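Local coordinates for CMP/dCMP-type deaminase domain-containing protein (PDB 7DRY), which probably catalyses a zinc-dependent deamination step of riboflavin biosynthesis, as a Rib2 deaminase with the cytidine deaminase fold, at residues 9-14 with 29-34. Residues are numbered along the deposited sequence; the frame is centred on the assembly and turned at random. Where two conformers were deposited one is given.
Sequences LRECLS and GAILVS
C12 and G29 form the tightest part of this contact, where helix 5-16 lies on strand 29-36. Their CA atoms are 4.5 Å apart, and G29 CA sends a C-H to the carbonyl oxygen C12 O at 3.3 Å, with 150° at the hydrogen. G29 has no side chain to stand between the two backbones, and the axes of the two segments come within 6.4 Å of each other. No conventional hydrogen bond joins them.

The sulfur of C12 lies anti to its own carbonyl carbon (chi1 -78°), which lays it along the strand backbone. There SG sits 3.8 Å from I31 N in van der Waals contact, while C12 CB rests 3.5 Å from G29 O.

Apolar packing comes from I31, which points from the strand toward the helix and meets two residues with one branch. Its CG1 packs on C12 SG at 3.9 Å; the extended end of that branch (chi2 170°) carries CD1 on to E11 CB, 3.7 Å away. The E11 and I31 side chains cross at roughly a right angle. E11 gives its aliphatic base to the contact, while its carboxylate makes a salt bridge with K7 one turn earlier.

I31 also meets L15 of the same helix and I47 of strand 46-52, while C12 reaches Y96 of strand 91-97 and T98 just beyond it. A30 points away from the helix, its side chain near E63 on the zinc-site side of the sheet. This is the N-terminal helix packed against the mixed five-stranded sheet of the cytidine deaminase fold, on the face turned from the metal.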
loop_
_atom_site.group_PDB
_atom_site.type_symbol
_atom_site.label_atom_id
_atom_site.label_comp_id
_atom_site.label_asym_id
_atom_site.label_seq_id
_atom_site.Cartn_x
_atom_site.Cartn_y
_atom_site.Cartn_z
ATOM N N LEU A 9 -8.868 6.211 -0.634
ATOM C CA LEU A 9 -8.568 5.278 -1.716
ATOM C C LEU A 9 -8.657 5.949 -3.079
ATOM O O LEU A 9 -7.884 5.609 -3.978
ATOM C CB LEU A 9 -9.442 4.032 -1.628
ATOM C CG LEU A 9 -9.011 3.100 -0.494
ATOM C CD1 LEU A 9 -9.972 1.937 -0.423
ATOM C CD2 LEU A 9 -7.567 2.597 -0.652
ATOM N N ARG A 10 -9.577 6.904 -3.250
ATOM C CA ARG A 10 -9.619 7.661 -4.497
ATOM C C ARG A 10 -8.345 8.474 -4.677
ATOM O O ARG A 10 -7.824 8.592 -5.793
ATOM C CB ARG A 10 -10.845 8.576 -4.523
ATOM C CG ARG A 10 -12.168 7.835 -4.675
ATOM C CD ARG A 10 -13.307 8.790 -4.997
ATOM N NE ARG A 10 -13.605 9.697 -3.890
ATOM C CZ ARG A 10 -14.478 9.438 -2.922
ATOM N NH1 ARG A 10 -15.146 8.290 -2.915
ATOM N NH2 ARG A 10 -14.682 10.325 -1.959
ATOM N N GLU A 11 -7.828 9.040 -3.582
ATOM C CA GLU A 11 -6.565 9.762 -3.647
ATOM C C GLU A 11 -5.420 8.814 -3.978
ATOM O O GLU A 11 -4.509 9.168 -4.736
ATOM C CB GLU A 11 -6.325 10.494 -2.322
ATOM C CG GLU A 11 -7.300 11.653 -2.090
ATOM C CD GLU A 11 -7.272 12.205 -0.676
ATOM O OE1 GLU A 11 -6.560 11.647 0.181
ATOM O OE2 GLU A 11 -7.971 13.209 -0.423
ATOM N N CYS A 12 -5.469 7.593 -3.442
ATOM C CA CYS A 12 -4.475 6.590 -3.797
ATOM C C CYS A 12 -4.561 6.259 -5.280
ATOM O O CYS A 12 -3.537 6.043 -5.942
ATOM C CB CYS A 12 -4.756 5.326 -2.988
ATOM S SG CYS A 12 -4.185 5.398 -1.267
ATOM N N LEU A 13 -5.780 6.205 -5.819
ATOM C CA LEU A 13 -5.928 5.903 -7.239
ATOM C C LEU A 13 -5.346 7.018 -8.103
ATOM O O LEU A 13 -4.721 6.746 -9.137
ATOM C CB LEU A 13 -7.395 5.630 -7.575
ATOM C CG LEU A 13 -7.680 4.956 -8.914
ATOM C CD1 LEU A 13 -6.946 3.616 -9.016
ATOM C CD2 LEU A 13 -9.177 4.769 -9.062
ATOM N N SER A 14 -5.509 8.273 -7.685
ATOM C CA SER A 14 -4.896 9.373 -8.420
ATOM C C SER A 14 -3.377 9.241 -8.433
ATOM O O SER A 14 -2.730 9.528 -9.447
ATOM C CB SER A 14 -5.312 10.688 -7.776
ATOM O OG SER A 14 -6.668 10.942 -8.077
ATOM N N GLY A 29 -1.283 3.040 -5.851
ATOM C CA GLY A 29 -0.918 4.201 -5.057
ATOM C C GLY A 29 -1.123 3.910 -3.583
ATOM O O GLY A 29 -1.990 3.122 -3.200
ATOM N N ALA A 30 -0.309 4.564 -2.755
ATOM C CA ALA A 30 -0.334 4.336 -1.317
ATOM C C ALA A 30 -0.163 5.653 -0.578
ATOM O O ALA A 30 0.624 6.511 -0.996
ATOM C CB ALA A 30 0.797 3.395 -0.887
ATOM N N ILE A 31 -0.883 5.794 0.539
ATOM C CA ILE A 31 -0.811 6.982 1.389
ATOM C C ILE A 31 -0.701 6.513 2.829
ATOM O O ILE A 31 -1.522 5.713 3.287
ATOM C CB ILE A 31 -2.045 7.885 1.221
ATOM C CG1 ILE A 31 -2.094 8.460 -0.199
ATOM C CG2 ILE A 31 -2.008 9.037 2.237
ATOM C CD1 ILE A 31 -3.403 9.178 -0.544
ATOM N N LEU A 32 0.310 7.002 3.534
ATOM C CA LEU A 32 0.534 6.662 4.933
ATOM C C LEU A 32 0.058 7.825 5.795
ATOM O O LEU A 32 0.440 8.976 5.552
ATOM C CB LEU A 32 2.019 6.394 5.163
ATOM C CG LEU A 32 2.415 5.968 6.581
ATOM C CD1 LEU A 32 1.741 4.645 6.948
ATOM C CD2 LEU A 32 3.926 5.855 6.664
ATOM N N VAL A 33 -0.804 7.530 6.777
ATOM C CA VAL A 33 -1.506 8.538 7.568
ATOM C C VAL A 33 -1.220 8.301 9.047
ATOM O O VAL A 33 -1.159 7.151 9.497
ATOM C CB VAL A 33 -3.024 8.427 7.305
ATOM C CG1 VAL A 33 -3.816 9.419 8.153
ATOM C CG2 VAL A 33 -3.324 8.626 5.812
ATOM N N SER A 34 -1.066 9.388 9.807
ATOM C CA SER A 34 -1.055 9.342 11.271
ATOM C C SER A 34 -2.427 9.774 11.775
ATOM O O SER A 34 -2.890 10.880 11.467
ATOM C CB SER A 34 0.023 10.250 11.865
ATOM O OG SER A 34 -0.152 10.387 13.274
#